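Local structure of type II restriction enzyme MspI (1SA3) at residues V140-I151 and Q167-Y178. The protein recognises the double-stranded DNA sequence 5'-CCGG-3' and cleaves it after the first C, leaving fragments with 5'-phosphate ends. Sequence-based numbering, arbitrary orientation.
Sequences VGISDGELKELI and QKQRLTELLEPY
Leu-147 meets Leu-174 and Leu-150 meets Leu-171 where helices 146-151 and 167-175 pack with axes 9.7 Å apart, their N-to-C directions 127° apart, an oblique crossing nearer antiparallel than parallel. Upstream, Gly-141 breaks off helix 133-140 with a positive phi, and the loop passes Tyr-178 to Gly-145, the N-cap of the next helix. Leu-147 fills the seam with both methyls: CD1 sits 3.6 Å from CD1 of Leu-171, while CD2 reaches CE1 of Tyr-178 at 3.7 Å. Beside it, Leu-150 lays CD1 against the backbone of Leu-171. At the exposed edge of the helix pair Glu-146, its CG anti to the backbone N (chi1 176°) and its chain extended, stretches across to Arg-170. Side-on, Arg-170 NE and NH2 both donate to Glu-146 OE1, at 2.7 and 2.8 Å; this oxygen lies near the guanidinium plane although the carboxylate is turned 65° from it. Arg-170 NH1 also bonds Glu-173 OE1, making a three-residue salt-bridge network. Toward the other end, Ile-142 CG1 stands over the centre of the Tyr-178 ring in a CH-pi contact, 3.9 Å from the centroid, and Val-140 CG1 approaches obliquely. The Tyr-178 hydroxyl shares a water with Ser-143 N. In this part of the PDDEXK-clan nuclease, helix 179-188 packs on Val-140 and Leu-175, Trp-247 of strand 246-249 touches Leu-171 and Leu-175, and helix 133-140 backs Ile-142 and Ile-151.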
ATOM      1  N   VAL E 140      -9.694  13.612  -6.249  1.00 20.37           N
ATOM      2  CA  VAL E 140      -8.566  14.543  -6.234  1.00 19.92           C
ATOM      3  C   VAL E 140      -8.958  16.027  -6.328  1.00 25.02           C
ATOM      4  O   VAL E 140      -8.205  16.903  -5.896  1.00 23.31           O
ATOM      5  CB  VAL E 140      -7.569  14.197  -7.373  1.00 21.85           C
ATOM      6  CG1 VAL E 140      -6.350  15.119  -7.327  1.00 20.93           C
ATOM      7  CG2 VAL E 140      -7.116  12.733  -7.239  1.00 18.94           C
ATOM      8  N   GLY E 141     -10.133  16.303  -6.884  1.00 23.92           N
ATOM      9  CA  GLY E 141     -10.586  17.679  -7.007  1.00 27.54           C
ATOM     10  C   GLY E 141     -10.384  18.275  -8.392  1.00 28.80           C
ATOM     11  O   GLY E 141     -10.259  19.493  -8.537  1.00 29.55           O
ATOM     12  N   ILE E 142     -10.355  17.418  -9.410  1.00 27.04           N
ATOM     13  CA  ILE E 142     -10.165  17.857 -10.792  1.00 25.20           C
ATOM     14  C   ILE E 142     -11.525  17.956 -11.491  1.00 25.06           C
ATOM     15  O   ILE E 142     -12.294  16.997 -11.511  1.00 24.77           O
ATOM     16  CB  ILE E 142      -9.257  16.864 -11.558  1.00 24.89           C
ATOM     17  CG1 ILE E 142      -7.912  16.746 -10.838  1.00 26.52           C
ATOM     18  CG2 ILE E 142      -9.046  17.332 -12.991  1.00 27.44           C
ATOM     19  CD1 ILE E 142      -7.059  15.559 -11.276  1.00 24.14           C
ATOM     20  N   SER E 143     -11.823  19.122 -12.055  1.00 23.06           N
ATOM     21  CA  SER E 143     -13.099  19.318 -12.735  1.00 26.22           C
ATOM     22  C   SER E 143     -12.954  19.101 -14.239  1.00 24.88           C
ATOM     23  O   SER E 143     -11.864  18.793 -14.730  1.00 24.79           O
ATOM     24  CB  SER E 143     -13.624  20.734 -12.467  1.00 27.97           C
ATOM     25  OG  SER E 143     -12.671  21.692 -12.879  1.00 29.67           O
ATOM     26  N   ASP E 144     -14.052  19.253 -14.970  1.00 23.90           N
ATOM     27  CA  ASP E 144     -14.012  19.084 -16.416  1.00 26.89           C
ATOM     28  C   ASP E 144     -12.953  20.013 -17.002  1.00 27.89           C
ATOM     29  O   ASP E 144     -12.694  21.091 -16.471  1.00 28.28           O
ATOM     30  CB  ASP E 144     -15.383  19.388 -17.039  1.00 27.64           C
ATOM     31  CG  ASP E 144     -16.434  18.342 -16.688  1.00 31.75           C
ATOM     32  OD1 ASP E 144     -16.054  17.229 -16.256  1.00 32.18           O
ATOM     33  OD2 ASP E 144     -17.641  18.621 -16.857  1.00 29.25           O
ATOM     34  N   GLY E 145     -12.328  19.589 -18.093  1.00 29.07           N
ATOM     35  CA  GLY E 145     -11.310  20.422 -18.699  1.00 25.34           C
ATOM     36  C   GLY E 145     -10.225  19.631 -19.396  1.00 25.31           C
ATOM     37  O   GLY E 145     -10.342  18.421 -19.587  1.00 24.90           O
ATOM     38  N   GLU E 146      -9.160  20.328 -19.776  1.00 21.74           N
ATOM     39  CA  GLU E 146      -8.038  19.712 -20.471  1.00 25.15           C
ATOM     40  C   GLU E 146      -7.358  18.629 -19.638  1.00 25.23           C
ATOM     41  O   GLU E 146      -6.981  17.582 -20.165  1.00 21.94           O
ATOM     42  CB  GLU E 146      -7.021  20.786 -20.864  1.00 26.01           C
ATOM     43  CG  GLU E 146      -5.756  20.247 -21.507  1.00 32.53           C
ATOM     44  CD  GLU E 146      -4.843  21.349 -22.009  1.00 37.70           C
ATOM     45  OE1 GLU E 146      -4.551  22.287 -21.238  1.00 43.48           O
ATOM     46  OE2 GLU E 146      -4.410  21.275 -23.176  1.00 46.55           O
ATOM     47  N   LEU E 147      -7.202  18.880 -18.342  1.00 24.22           N
ATOM     48  CA  LEU E 147      -6.562  17.911 -17.462  1.00 24.81           C
ATOM     49  C   LEU E 147      -7.387  16.632 -17.437  1.00 21.83           C
ATOM     50  O   LEU E 147      -6.860  15.550 -17.688  1.00 24.73           O
ATOM     51  CB  LEU E 147      -6.421  18.473 -16.044  1.00 24.89           C
ATOM     52  CG  LEU E 147      -5.808  17.525 -14.996  1.00 24.25           C
ATOM     53  CD1 LEU E 147      -4.548  16.869 -15.544  1.00 19.47           C
ATOM     54  CD2 LEU E 147      -5.493  18.312 -13.733  1.00 24.80           C
ATOM     55  N   LYS E 148      -8.679  16.745 -17.146  1.00 22.14           N
ATOM     56  CA  LYS E 148      -9.519  15.552 -17.107  1.00 22.60           C
ATOM     57  C   LYS E 148      -9.479  14.781 -18.428  1.00 21.91           C
ATOM     58  O   LYS E 148      -9.383  13.557 -18.432  1.00 20.97           O
ATOM     59  CB  LYS E 148     -10.974  15.899 -16.773  1.00 20.21           C
ATOM     60  CG  LYS E 148     -11.918  14.688 -16.871  1.00 16.20           C
ATOM     61  CD  LYS E 148     -13.355  15.006 -16.481  1.00 18.68           C
ATOM     62  CE  LYS E 148     -13.465  15.399 -15.011  1.00 17.40           C
ATOM     63  NZ  LYS E 148     -14.880  15.573 -14.585  1.00 15.83           N
ATOM     64  N   GLU E 149      -9.550  15.491 -19.549  1.00 20.10           N
ATOM     65  CA  GLU E 149      -9.530  14.827 -20.848  1.00 18.29           C
ATOM     66  C   GLU E 149      -8.218  14.126 -21.186  1.00 17.29           C
ATOM     67  O   GLU E 149      -8.234  13.090 -21.845  1.00 19.53           O
ATOM     68  CB  GLU E 149      -9.897  15.811 -21.961  1.00 20.43           C
ATOM     69  CG  GLU E 149     -11.338  16.286 -21.890  1.00 20.12           C
ATOM     70  CD  GLU E 149     -12.335  15.146 -21.748  1.00 23.89           C
ATOM     71  OE1 GLU E 149     -12.220  14.153 -22.496  1.00 22.34           O
ATOM     72  OE2 GLU E 149     -13.245  15.241 -20.898  1.00 22.25           O
ATOM     73  N   LEU E 150      -7.086  14.671 -20.748  1.00 14.19           N
ATOM     74  CA  LEU E 150      -5.805  14.028 -21.031  1.00 16.46           C
ATOM     75  C   LEU E 150      -5.744  12.741 -20.206  1.00 16.64           C
ATOM     76  O   LEU E 150      -5.261  11.703 -20.675  1.00 17.52           O
ATOM     77  CB  LEU E 150      -4.640  14.964 -20.682  1.00 19.70           C
ATOM     78  CG  LEU E 150      -4.441  16.139 -21.657  1.00 22.26           C
ATOM     79  CD1 LEU E 150      -3.464  17.156 -21.075  1.00 23.23           C
ATOM     80  CD2 LEU E 150      -3.929  15.615 -22.992  1.00 23.79           C
ATOM     81  N   ILE E 151      -6.249  12.807 -18.979  1.00 16.31           N
ATOM     82  CA  ILE E 151      -6.273  11.615 -18.144  1.00 18.44           C
ATOM     83  C   ILE E 151      -7.210  10.601 -18.805  1.00 19.64           C
ATOM     84  O   ILE E 151      -6.891   9.412 -18.889  1.00 20.33           O
ATOM     85  CB  ILE E 151      -6.767  11.921 -16.714  1.00 17.47           C
ATOM     86  CG1 ILE E 151      -5.775  12.861 -16.022  1.00 17.55           C
ATOM     87  CG2 ILE E 151      -6.910  10.610 -15.922  1.00 15.61           C
ATOM     88  CD1 ILE E 151      -6.238  13.380 -14.659  1.00 20.66           C
ATOM     89  N   GLN E 167       1.720  16.742 -25.613  1.00 33.95           N
ATOM     90  CA  GLN E 167       0.613  16.359 -24.736  1.00 33.73           C
ATOM     91  C   GLN E 167       1.086  15.747 -23.418  1.00 32.77           C
ATOM     92  O   GLN E 167       0.489  15.983 -22.362  1.00 30.02           O
ATOM     93  CB  GLN E 167      -0.327  15.383 -25.454  1.00 31.08           C
ATOM     94  CG  GLN E 167      -1.069  15.987 -26.650  1.00 31.24           C
ATOM     95  CD  GLN E 167      -2.073  15.026 -27.277  1.00 29.34           C
ATOM     96  OE1 GLN E 167      -1.730  13.899 -27.639  1.00 29.72           O
ATOM     97  NE2 GLN E 167      -3.316  15.472 -27.409  1.00 28.04           N
ATOM     98  N   LYS E 168       2.160  14.962 -23.482  1.00 33.86           N
ATOM     99  CA  LYS E 168       2.712  14.328 -22.291  1.00 34.30           C
ATOM    100  C   LYS E 168       3.236  15.390 -21.330  1.00 35.43           C
ATOM    101  O   LYS E 168       2.991  15.328 -20.120  1.00 31.23           O
ATOM    102  CB  LYS E 168       3.846  13.374 -22.671  1.00 32.78           C
ATOM    103  CG  LYS E 168       3.415  12.208 -23.538  1.00 32.20           C
ATOM    104  CD  LYS E 168       4.588  11.285 -23.813  1.00 34.39           C
ATOM    105  CE  LYS E 168       4.217  10.188 -24.793  1.00 32.55           C
ATOM    106  NZ  LYS E 168       5.379   9.312 -25.115  1.00 30.64           N
ATOM    107  N   GLN E 169       3.960  16.363 -21.877  1.00 35.71           N
ATOM    108  CA  GLN E 169       4.508  17.451 -21.077  1.00 37.85           C
ATOM    109  C   GLN E 169       3.354  18.283 -20.526  1.00 34.56           C
ATOM    110  O   GLN E 169       3.410  18.765 -19.398  1.00 38.04           O
ATOM    111  CB  GLN E 169       5.423  18.340 -21.932  1.00 39.49           C
ATOM    112  CG  GLN E 169       6.617  17.609 -22.537  1.00 42.26           C
ATOM    113  N   ARG E 170       2.308  18.440 -21.331  1.00 34.03           N
ATOM    114  CA  ARG E 170       1.133  19.214 -20.932  1.00 31.43           C
ATOM    115  C   ARG E 170       0.382  18.566 -19.768  1.00 32.22           C
ATOM    116  O   ARG E 170      -0.096  19.255 -18.863  1.00 30.10           O
ATOM    117  CB  ARG E 170       0.186  19.378 -22.124  1.00 36.18           C
ATOM    118  CG  ARG E 170      -1.048  20.231 -21.835  1.00 37.49           C
ATOM    119  CD  ARG E 170      -0.662  21.646 -21.422  1.00 43.63           C
ATOM    120  NE  ARG E 170      -1.832  22.494 -21.206  1.00 45.15           N
ATOM    121  CZ  ARG E 170      -1.779  23.737 -20.737  1.00 48.27           C
ATOM    122  NH1 ARG E 170      -0.608  24.283 -20.430  1.00 45.85           N
ATOM    123  NH2 ARG E 170      -2.896  24.438 -20.578  1.00 48.15           N
ATOM    124  N   LEU E 171       0.261  17.242 -19.796  1.00 29.97           N
ATOM    125  CA  LEU E 171      -0.428  16.542 -18.715  1.00 28.74           C
ATOM    126  C   LEU E 171       0.375  16.748 -17.438  1.00 26.22           C
ATOM    127  O   LEU E 171      -0.166  17.126 -16.399  1.00 26.65           O
ATOM    128  CB  LEU E 171      -0.553  15.043 -19.036  1.00 23.57           C
ATOM    129  CG  LEU E 171      -1.074  14.099 -17.930  1.00 24.37           C
ATOM    130  CD1 LEU E 171      -2.321  14.664 -17.290  1.00 16.94           C
ATOM    131  CD2 LEU E 171      -1.376  12.729 -18.521  1.00 23.01           C
ATOM    132  N   THR E 172       1.679  16.515 -17.534  1.00 27.99           N
ATOM    133  CA  THR E 172       2.580  16.658 -16.400  1.00 28.34           C
ATOM    134  C   THR E 172       2.461  18.046 -15.789  1.00 29.17           C
ATOM    135  O   THR E 172       2.444  18.207 -14.567  1.00 25.01           O
ATOM    136  CB  THR E 172       4.036  16.444 -16.829  1.00 27.75           C
ATOM    137  OG1 THR E 172       4.194  15.114 -17.340  1.00 28.30           O
ATOM    138  CG2 THR E 172       4.977  16.665 -15.650  1.00 27.30           C
ATOM    139  N   GLU E 173       2.385  19.043 -16.662  1.00 30.88           N
ATOM    140  CA  GLU E 173       2.273  20.435 -16.256  1.00 28.81           C
ATOM    141  C   GLU E 173       0.987  20.734 -15.498  1.00 28.65           C
ATOM    142  O   GLU E 173       1.024  21.345 -14.428  1.00 25.47           O
ATOM    143  CB  GLU E 173       2.369  21.336 -17.494  1.00 32.11           C
ATOM    144  CG  GLU E 173       2.133  22.807 -17.222  1.00 36.78           C
ATOM    145  CD  GLU E 173       2.379  23.666 -18.450  1.00 40.35           C
ATOM    146  OE1 GLU E 173       1.840  23.331 -19.525  1.00 41.55           O
ATOM    147  OE2 GLU E 173       3.109  24.677 -18.338  1.00 42.00           O
ATOM    148  N   LEU E 174      -0.146  20.301 -16.048  1.00 26.14           N
ATOM    149  CA  LEU E 174      -1.442  20.548 -15.423  1.00 25.01           C
ATOM    150  C   LEU E 174      -1.673  19.752 -14.140  1.00 24.41           C
ATOM    151  O   LEU E 174      -2.446  20.155 -13.277  1.00 21.54           O
ATOM    152  CB  LEU E 174      -2.572  20.238 -16.414  1.00 26.68           C
ATOM    153  CG  LEU E 174      -2.743  21.189 -17.605  1.00 28.01           C
ATOM    154  CD1 LEU E 174      -3.889  20.717 -18.491  1.00 25.25           C
ATOM    155  CD2 LEU E 174      -3.019  22.602 -17.086  1.00 27.61           C
ATOM    156  N   LEU E 175      -1.000  18.621 -14.012  1.00 25.43           N
ATOM    157  CA  LEU E 175      -1.182  17.774 -12.843  1.00 26.27           C
ATOM    158  C   LEU E 175      -0.358  18.251 -11.650  1.00 25.67           C
ATOM    159  O   LEU E 175      -0.726  18.018 -10.498  1.00 24.18           O
ATOM    160  CB  LEU E 175      -0.799  16.338 -13.205  1.00 24.67           C
ATOM    161  CG  LEU E 175      -1.192  15.205 -12.264  1.00 27.07           C
ATOM    162  CD1 LEU E 175      -2.699  15.180 -12.056  1.00 25.37           C
ATOM    163  CD2 LEU E 175      -0.710  13.888 -12.875  1.00 30.56           C
ATOM    164  N   GLU E 176       0.752  18.925 -11.943  1.00 29.12           N
ATOM    165  CA  GLU E 176       1.675  19.420 -10.926  1.00 28.53           C
ATOM    166  C   GLU E 176       1.023  19.924  -9.636  1.00 27.11           C
ATOM    167  O   GLU E 176       1.428  19.539  -8.541  1.00 25.66           O
ATOM    168  CB  GLU E 176       2.571  20.511 -11.527  1.00 32.56           C
ATOM    169  CG  GLU E 176       3.760  20.887 -10.657  1.00 38.16           C
ATOM    170  CD  GLU E 176       3.395  21.853  -9.545  1.00 41.18           C
ATOM    171  OE1 GLU E 176       4.211  22.019  -8.611  1.00 44.43           O
ATOM    172  OE2 GLU E 176       2.301  22.454  -9.610  1.00 41.12           O
ATOM    173  N   PRO E 177       0.006  20.791  -9.745  1.00 25.78           N
ATOM    174  CA  PRO E 177      -0.652  21.300  -8.539  1.00 28.98           C
ATOM    175  C   PRO E 177      -1.368  20.216  -7.729  1.00 25.86           C
ATOM    176  O   PRO E 177      -1.565  20.372  -6.527  1.00 26.79           O
ATOM    177  CB  PRO E 177      -1.639  22.331  -9.087  1.00 29.12           C
ATOM    178  CG  PRO E 177      -1.017  22.765 -10.378  1.00 33.07           C
ATOM    179  CD  PRO E 177      -0.528  21.456 -10.946  1.00 31.55           C
ATOM    180  N   TYR E 178      -1.760  19.130  -8.390  1.00 26.68           N
ATOM    181  CA  TYR E 178      -2.484  18.045  -7.725  1.00 24.79           C
ATOM    182  C   TYR E 178      -1.641  16.830  -7.357  1.00 24.79           C
ATOM    183  O   TYR E 178      -2.166  15.872  -6.795  1.00 23.08           O
ATOM    184  CB  TYR E 178      -3.637  17.551  -8.600  1.00 25.47           C
ATOM    185  CG  TYR E 178      -4.640  18.599  -9.005  1.00 26.21           C
ATOM    186  CD1 TYR E 178      -4.457  19.354 -10.167  1.00 28.39           C
ATOM    187  CD2 TYR E 178      -5.788  18.813  -8.251  1.00 24.82           C
ATOM    188  CE1 TYR E 178      -5.410  20.296 -10.569  1.00 28.07           C
ATOM    189  CE2 TYR E 178      -6.740  19.750  -8.641  1.00 27.26           C
ATOM    190  CZ  TYR E 178      -6.545  20.483  -9.801  1.00 28.68           C
ATOM    191  OH  TYR E 178      -7.500  21.390 -10.198  1.00 32.82           O
TER
HETATM  192  O   HOH W   1      -9.514  21.399 -12.071  1.00 28.63           O